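Local coordinates for gram-negative insecticidal protein (Chromobacterium piscinae, PDB 6FBM) that acts as an insecticidal toxin and, as a MACPF-family member, probably forms pores in target membranes, at residues Ala409-Val421 with Leu434-Asp447. Sequence-based numbering, arbitrary orientation.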
ATOM      1  N   ALA A 409      35.583 -62.528  -9.675  1.00 16.58           N
ATOM      2  CA  ALA A 409      35.318 -61.119  -9.620  1.00 16.55           C
ATOM      3  C   ALA A 409      35.656 -60.643  -8.209  1.00 16.23           C
ATOM      4  O   ALA A 409      35.305 -61.283  -7.217  1.00 18.14           O
ATOM      5  CB  ALA A 409      33.865 -60.843  -9.959  1.00 17.03           C
ATOM      6  N   ILE A 410      36.403 -59.557  -8.136  1.00 15.24           N
ATOM      7  CA  ILE A 410      36.574 -58.830  -6.902  1.00 14.89           C
ATOM      8  C   ILE A 410      35.403 -57.849  -6.853  1.00 14.26           C
ATOM      9  O   ILE A 410      35.338 -56.933  -7.682  1.00 13.29           O
ATOM     10  CB  ILE A 410      37.919 -58.073  -6.830  1.00 14.43           C
ATOM     11  CG1 ILE A 410      39.096 -59.016  -7.036  1.00 13.97           C
ATOM     12  CG2 ILE A 410      38.060 -57.401  -5.466  1.00 14.79           C
ATOM     13  CD1 ILE A 410      40.399 -58.306  -7.345  1.00 14.41           C
ATOM     14  N   PRO A 411      34.467 -58.051  -5.914  1.00 14.54           N
ATOM     15  CA  PRO A 411      33.325 -57.140  -5.883  1.00 15.41           C
ATOM     16  C   PRO A 411      33.666 -55.814  -5.228  1.00 17.43           C
ATOM     17  O   PRO A 411      34.517 -55.770  -4.312  1.00 19.29           O
ATOM     18  CB  PRO A 411      32.294 -57.880  -5.024  1.00 14.84           C
ATOM     19  CG  PRO A 411      32.927 -59.182  -4.621  1.00 14.66           C
ATOM     20  CD  PRO A 411      34.400 -59.038  -4.829  1.00 14.02           C
ATOM     21  N   PRO A 412      32.992 -54.722  -5.654  1.00 19.28           N
ATOM     22  CA  PRO A 412      33.103 -53.476  -4.863  1.00 19.14           C
ATOM     23  C   PRO A 412      32.476 -53.673  -3.498  1.00 20.16           C
ATOM     24  O   PRO A 412      31.694 -54.608  -3.306  1.00 17.67           O
ATOM     25  CB  PRO A 412      32.308 -52.467  -5.665  1.00 18.36           C
ATOM     26  CG  PRO A 412      31.344 -53.297  -6.468  1.00 18.98           C
ATOM     27  CD  PRO A 412      32.009 -54.603  -6.751  1.00 18.53           C
ATOM     28  N   GLN A 413      32.836 -52.788  -2.572  1.00 25.63           N
ATOM     29  CA  GLN A 413      32.389 -52.855  -1.180  1.00 29.89           C
ATOM     30  C   GLN A 413      30.861 -53.007  -1.097  1.00 27.62           C
ATOM     31  O   GLN A 413      30.117 -52.197  -1.688  1.00 25.44           O
ATOM     32  CB  GLN A 413      32.814 -51.591  -0.385  1.00 37.22           C
ATOM     33  CG  GLN A 413      32.576 -51.699   1.145  1.00 43.33           C
ATOM     34  CD  GLN A 413      33.492 -52.745   1.820  1.00 51.02           C
ATOM     35  OE1 GLN A 413      34.495 -53.188   1.220  1.00 53.59           O
ATOM     36  NE2 GLN A 413      33.129 -53.176   3.028  1.00 55.75           N
ATOM     37  N   GLY A 414      30.430 -54.061  -0.390  1.00 23.86           N
ATOM     38  CA  GLY A 414      29.017 -54.357  -0.191  1.00 22.28           C
ATOM     39  C   GLY A 414      28.373 -55.309  -1.186  1.00 21.24           C
ATOM     40  O   GLY A 414      27.229 -55.692  -0.986  1.00 20.93           O
ATOM     41  N   TYR A 415      29.093 -55.695  -2.246  1.00 19.64           N
ATOM     42  CA  TYR A 415      28.550 -56.594  -3.270  1.00 19.11           C
ATOM     43  C   TYR A 415      29.212 -57.987  -3.243  1.00 18.57           C
ATOM     44  O   TYR A 415      30.172 -58.217  -2.528  1.00 17.46           O
ATOM     45  CB  TYR A 415      28.692 -55.951  -4.635  1.00 17.65           C
ATOM     46  CG  TYR A 415      27.958 -54.660  -4.777  1.00 17.67           C
ATOM     47  CD1 TYR A 415      28.419 -53.498  -4.153  1.00 17.30           C
ATOM     48  CD2 TYR A 415      26.786 -54.571  -5.557  1.00 17.28           C
ATOM     49  CE1 TYR A 415      27.735 -52.299  -4.283  1.00 17.11           C
ATOM     50  CE2 TYR A 415      26.098 -53.364  -5.693  1.00 16.71           C
ATOM     51  CZ  TYR A 415      26.573 -52.243  -5.055  1.00 16.85           C
ATOM     52  OH  TYR A 415      25.903 -51.079  -5.203  1.00 15.65           O
ATOM     53  N   ARG A 416      28.654 -58.912  -4.016  1.00 19.75           N
ATOM     54  CA  ARG A 416      29.131 -60.293  -4.065  1.00 20.24           C
ATOM     55  C   ARG A 416      29.087 -60.807  -5.483  1.00 20.36           C
ATOM     56  O   ARG A 416      28.209 -60.431  -6.249  1.00 20.27           O
ATOM     57  CB  ARG A 416      28.198 -61.202  -3.258  1.00 20.86           C
ATOM     58  CG  ARG A 416      28.024 -60.832  -1.809  1.00 19.77           C
ATOM     59  CD  ARG A 416      29.234 -61.253  -1.002  1.00 19.86           C
ATOM     60  NE  ARG A 416      28.987 -60.906   0.386  1.00 20.59           N
ATOM     61  CZ  ARG A 416      29.143 -59.705   0.932  1.00 20.17           C
ATOM     62  NH1 ARG A 416      29.617 -58.692   0.234  1.00 20.15           N
ATOM     63  NH2 ARG A 416      28.819 -59.541   2.205  1.00 20.92           N
ATOM     64  N   ALA A 417      30.021 -61.690  -5.819  1.00 19.84           N
ATOM     65  CA  ALA A 417      29.998 -62.379  -7.107  1.00 18.28           C
ATOM     66  C   ALA A 417      29.256 -63.710  -6.957  1.00 17.53           C
ATOM     67  O   ALA A 417      29.276 -64.330  -5.901  1.00 16.76           O
ATOM     68  CB  ALA A 417      31.409 -62.597  -7.610  1.00 18.08           C
ATOM     69  N   LEU A 418      28.557 -64.105  -8.016  1.00 16.23           N
ATOM     70  CA  LEU A 418      27.740 -65.314  -8.007  1.00 14.53           C
ATOM     71  C   LEU A 418      28.392 -66.505  -8.705  1.00 13.42           C
ATOM     72  O   LEU A 418      27.994 -67.650  -8.472  1.00 12.64           O
ATOM     73  CB  LEU A 418      26.394 -65.039  -8.641  1.00 14.84           C
ATOM     74  CG  LEU A 418      25.606 -63.847  -8.082  1.00 15.76           C
ATOM     75  CD1 LEU A 418      24.173 -63.878  -8.615  1.00 15.56           C
ATOM     76  CD2 LEU A 418      25.595 -63.847  -6.546  1.00 15.64           C
ATOM     77  N   GLY A 419      29.416 -66.245  -9.525  1.00 12.04           N
ATOM     78  CA  GLY A 419      30.135 -67.305 -10.191  1.00 11.32           C
ATOM     79  C   GLY A 419      31.480 -66.896 -10.725  1.00 10.71           C
ATOM     80  O   GLY A 419      31.675 -65.751 -11.108  1.00 10.47           O
ATOM     81  N   ASP A 420      32.397 -67.861 -10.778  1.00 10.40           N
ATOM     82  CA  ASP A 420      33.717 -67.619 -11.340  1.00 10.38           C
ATOM     83  C   ASP A 420      33.706 -67.773 -12.844  1.00 10.01           C
ATOM     84  O   ASP A 420      32.742 -68.233 -13.422  1.00  9.48           O
ATOM     85  CB  ASP A 420      34.748 -68.541 -10.696  1.00 10.32           C
ATOM     86  CG  ASP A 420      34.964 -68.240  -9.228  1.00 10.19           C
ATOM     87  OD1 ASP A 420      34.726 -67.102  -8.793  1.00  9.87           O
ATOM     88  OD2 ASP A 420      35.376 -69.150  -8.494  1.00 10.12           O
ATOM     89  N   VAL A 421      34.814 -67.375 -13.439  1.00 10.23           N
ATOM     90  CA  VAL A 421      35.019 -67.391 -14.872  1.00 10.41           C
ATOM     91  C   VAL A 421      36.334 -68.082 -15.160  1.00 10.78           C
ATOM     92  O   VAL A 421      37.378 -67.694 -14.621  1.00 11.39           O
ATOM     93  CB  VAL A 421      35.108 -65.956 -15.400  1.00 10.19           C
ATOM     94  CG1 VAL A 421      35.458 -65.950 -16.871  1.00  9.88           C
ATOM     95  CG2 VAL A 421      33.799 -65.218 -15.128  1.00 10.28           C
ATOM     96  N   LEU A 434      34.716 -59.013 -19.710  1.00 20.62           N
ATOM     97  CA  LEU A 434      33.287 -59.234 -19.698  1.00 20.09           C
ATOM     98  C   LEU A 434      32.673 -57.921 -19.266  1.00 19.50           C
ATOM     99  O   LEU A 434      32.329 -57.767 -18.088  1.00 20.43           O
ATOM    100  CB  LEU A 434      32.930 -60.318 -18.701  1.00 20.66           C
ATOM    101  CG  LEU A 434      33.502 -61.706 -18.986  1.00 21.45           C
ATOM    102  CD1 LEU A 434      33.272 -62.612 -17.774  1.00 21.92           C
ATOM    103  CD2 LEU A 434      32.921 -62.326 -20.257  1.00 22.20           C
ATOM    104  N   PRO A 435      32.484 -56.981 -20.215  1.00 18.61           N
ATOM    105  CA  PRO A 435      31.947 -55.667 -19.841  1.00 17.97           C
ATOM    106  C   PRO A 435      30.618 -55.727 -19.097  1.00 16.13           C
ATOM    107  O   PRO A 435      30.349 -54.852 -18.305  1.00 16.36           O
ATOM    108  CB  PRO A 435      31.771 -54.929 -21.198  1.00 18.03           C
ATOM    109  CG  PRO A 435      32.563 -55.713 -22.190  1.00 18.66           C
ATOM    110  CD  PRO A 435      32.588 -57.130 -21.684  1.00 18.77           C
ATOM    111  N   ASP A 436      29.824 -56.762 -19.327  1.00 14.86           N
ATOM    112  CA  ASP A 436      28.497 -56.868 -18.744  1.00 14.68           C
ATOM    113  C   ASP A 436      28.442 -57.828 -17.563  1.00 13.58           C
ATOM    114  O   ASP A 436      27.363 -58.204 -17.119  1.00 13.71           O
ATOM    115  CB  ASP A 436      27.474 -57.267 -19.825  1.00 16.10           C
ATOM    116  CG  ASP A 436      27.330 -56.233 -20.959  1.00 16.62           C
ATOM    117  OD1 ASP A 436      27.661 -55.019 -20.740  1.00 18.38           O
ATOM    118  OD2 ASP A 436      26.847 -56.641 -22.038  1.00 17.19           O
ATOM    119  N   TYR A 437      29.596 -58.210 -17.012  1.00 12.97           N
ATOM    120  CA  TYR A 437      29.633 -58.923 -15.734  1.00 11.96           C
ATOM    121  C   TYR A 437      29.382 -57.948 -14.592  1.00 11.75           C
ATOM    122  O   TYR A 437      29.960 -56.854 -14.548  1.00 10.34           O
ATOM    123  CB  TYR A 437      30.972 -59.626 -15.509  1.00 11.87           C
ATOM    124  CG  TYR A 437      30.983 -60.591 -14.339  1.00 11.67           C
ATOM    125  CD1 TYR A 437      31.195 -60.141 -13.052  1.00 11.86           C
ATOM    126  CD2 TYR A 437      30.790 -61.957 -14.536  1.00 12.00           C
ATOM    127  CE1 TYR A 437      31.201 -61.025 -11.973  1.00 12.48           C
ATOM    128  CE2 TYR A 437      30.813 -62.847 -13.468  1.00 12.38           C
ATOM    129  CZ  TYR A 437      31.034 -62.381 -12.193  1.00 12.45           C
ATOM    130  OH  TYR A 437      31.053 -63.254 -11.137  1.00 12.87           O
ATOM    131  N   VAL A 438      28.538 -58.381 -13.651  1.00 11.88           N
ATOM    132  CA  VAL A 438      28.259 -57.602 -12.470  1.00 12.29           C
ATOM    133  C   VAL A 438      28.264 -58.466 -11.242  1.00 12.47           C
ATOM    134  O   VAL A 438      28.056 -59.689 -11.309  1.00 13.05           O
ATOM    135  CB  VAL A 438      26.895 -56.865 -12.558  1.00 12.46           C
ATOM    136  CG1 VAL A 438      26.918 -55.872 -13.700  1.00 12.83           C
ATOM    137  CG2 VAL A 438      25.735 -57.849 -12.716  1.00 12.57           C
ATOM    138  N   CYS A 439      28.501 -57.796 -10.121  1.00 12.55           N
ATOM    139  CA  CYS A 439      28.250 -58.344  -8.806  1.00 12.75           C
ATOM    140  C   CYS A 439      26.906 -57.842  -8.342  1.00 13.42           C
ATOM    141  O   CYS A 439      26.377 -56.876  -8.885  1.00 13.31           O
ATOM    142  CB  CYS A 439      29.350 -57.900  -7.853  1.00 12.08           C
ATOM    143  SG  CYS A 439      30.945 -58.461  -8.385  1.00 11.24           S
ATOM    144  N   VAL A 440      26.383 -58.495  -7.318  1.00 14.46           N
ATOM    145  CA  VAL A 440      25.049 -58.262  -6.825  1.00 15.79           C
ATOM    146  C   VAL A 440      25.190 -57.779  -5.404  1.00 16.87           C
ATOM    147  O   VAL A 440      26.059 -58.263  -4.684  1.00 17.97           O
ATOM    148  CB  VAL A 440      24.231 -59.570  -6.881  1.00 16.79           C
ATOM    149  CG1 VAL A 440      22.790 -59.337  -6.388  1.00 17.04           C
ATOM    150  CG2 VAL A 440      24.208 -60.088  -8.317  1.00 17.08           C
ATOM    151  N   HIS A 441      24.370 -56.812  -5.004  1.00 18.05           N
ATOM    152  CA  HIS A 441      24.474 -56.258  -3.658  1.00 19.53           C
ATOM    153  C   HIS A 441      24.119 -57.325  -2.615  1.00 20.87           C
ATOM    154  O   HIS A 441      23.191 -58.108  -2.819  1.00 21.49           O
ATOM    155  CB  HIS A 441      23.603 -54.996  -3.465  1.00 19.66           C
ATOM    156  CG  HIS A 441      23.912 -54.255  -2.202  1.00 18.96           C
ATOM    157  ND1 HIS A 441      23.111 -54.328  -1.085  1.00 19.32           N
ATOM    158  CD2 HIS A 441      24.930 -53.430  -1.874  1.00 18.86           C
ATOM    159  CE1 HIS A 441      23.633 -53.597  -0.114  1.00 19.22           C
ATOM    160  NE2 HIS A 441      24.748 -53.056  -0.560  1.00 19.27           N
ATOM    161  N   GLN A 442      24.931 -57.355  -1.557  1.00 23.91           N
ATOM    162  CA  GLN A 442      24.768 -58.143  -0.322  1.00 26.61           C
ATOM    163  C   GLN A 442      23.311 -58.418   0.084  1.00 26.43           C
ATOM    164  O   GLN A 442      22.922 -59.556   0.339  1.00 27.00           O
ATOM    165  CB  GLN A 442      25.508 -57.367   0.794  1.00 30.71           C
ATOM    166  CG  GLN A 442      25.268 -57.751   2.257  1.00 35.00           C
ATOM    167  CD  GLN A 442      26.325 -57.122   3.178  1.00 38.73           C
ATOM    168  OE1 GLN A 442      26.881 -56.044   2.872  1.00 35.66           O
ATOM    169  NE2 GLN A 442      26.626 -57.807   4.308  1.00 40.72           N
ATOM    170  N   SER A 443      22.523 -57.350   0.129  1.00 24.10           N
ATOM    171  CA  SER A 443      21.131 -57.389   0.524  1.00 23.94           C
ATOM    172  C   SER A 443      20.272 -58.404  -0.243  1.00 23.98           C
ATOM    173  O   SER A 443      19.320 -58.954   0.320  1.00 26.20           O
ATOM    174  CB  SER A 443      20.528 -55.994   0.372  1.00 24.69           C
ATOM    175  OG  SER A 443      20.701 -55.507  -0.955  1.00 24.25           O
ATOM    176  N   LEU A 444      20.608 -58.646  -1.511  1.00 23.17           N
ATOM    177  CA  LEU A 444      19.876 -59.598  -2.347  1.00 22.06           C
ATOM    178  C   LEU A 444      20.464 -60.998  -2.336  1.00 23.33           C
ATOM    179  O   LEU A 444      19.897 -61.917  -2.937  1.00 22.92           O
ATOM    180  CB  LEU A 444      19.853 -59.102  -3.791  1.00 21.12           C
ATOM    181  CG  LEU A 444      19.486 -57.643  -4.017  1.00 19.57           C
ATOM    182  CD1 LEU A 444      19.283 -57.423  -5.518  1.00 18.48           C
ATOM    183  CD2 LEU A 444      18.230 -57.283  -3.246  1.00 18.84           C
ATOM    184  N   CYS A 445      21.590 -61.185  -1.653  1.00 23.99           N
ATOM    185  CA  CYS A 445      22.304 -62.450  -1.694  1.00 24.21           C
ATOM    186  C   CYS A 445      22.355 -63.104  -0.333  1.00 24.47           C
ATOM    187  O   CYS A 445      22.193 -62.445   0.705  1.00 24.87           O
ATOM    188  CB  CYS A 445      23.729 -62.231  -2.180  1.00 25.25           C
ATOM    189  SG  CYS A 445      23.841 -61.391  -3.763  1.00 24.14           S
ATOM    190  N   ALA A 446      22.581 -64.419  -0.372  1.00 24.95           N
ATOM    191  CA  ALA A 446      22.838 -65.249   0.805  1.00 25.01           C
ATOM    192  C   ALA A 446      24.240 -65.833   0.677  1.00 24.78           C
ATOM    193  O   ALA A 446      24.609 -66.311  -0.400  1.00 25.30           O
ATOM    194  CB  ALA A 446      21.816 -66.365   0.886  1.00 24.04           C
ATOM    195  N   ASP A 447      25.002 -65.813   1.772  1.00 24.06           N
ATOM    196  CA  ASP A 447      26.321 -66.465   1.817  1.00 25.05           C
ATOM    197  C   ASP A 447      26.219 -67.914   1.365  1.00 25.36           C
ATOM    198  O   ASP A 447      25.191 -68.572   1.584  1.00 24.58           O
ATOM    199  CB  ASP A 447      26.895 -66.446   3.245  1.00 24.64           C
ATOM    200  CG  ASP A 447      27.206 -65.046   3.742  1.00 24.91           C
ATOM    201  OD1 ASP A 447      27.428 -64.126   2.909  1.00 24.38           O
ATOM    202  OD2 ASP A 447      27.252 -64.888   4.979  1.00 24.36           O
TER
HETATM  203  O   HOH W   1      29.286 -64.042   0.875  1.00 17.06           O
HETATM  204  O   HOH W   2      28.250 -62.085 -10.072  1.00  9.07           O
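In a small antiparallel sheet of the C-terminal, Vps62-like part of the toxin, strand 415-416 pairs with strand 439-441, R416 and V440 forming the hydrogen-bonded pair. R416 N donates a hydrogen bond to V440 O at 2.8 Å, and V440 N donates one to R416 O at 2.9 Å. Just beyond, Q442 N binds G414 O, a carbonyl within the type II turn P412-Y415, which also lies over one face of the H441 imidazole. The edge of the H441 ring points to the face of Y415, planes at 82°, with H441 CD2 3.8 Å from Y415 CZ and centred over the phenol. H441 ND1 is tied in the ring plane to S443 OG, a straight 2.7 Å bond that fixes the imidazole's rotation, while Y415 OH binds G381 O. R416 bends at chi2 (-77°), and its NH1 turns back onto its neighbour's carbonyl, Y415 O. Q442 CB lies over one face of this guanidinium, and a water accepts weakly from R416 NE while donating to D447 OD1. Strand 439-441 is central in this three-stranded sheet, with strand 383-384 along its other side. C439 SG packs 3.7 Å from P411 CB, while L418 CD1 touches V440 CG2, the leucine and valine side chains crossing at about a right angle. Further along, with CG anti to the backbone N (chi1 -169°), Y437 extends past A409 CB, and its hydroxyl donates to G419 O at 2.6 Å in the carbonyl plane. A second water bridges L418 N and V438 O. V421 CG2 meets L434 CD1 tip to tip.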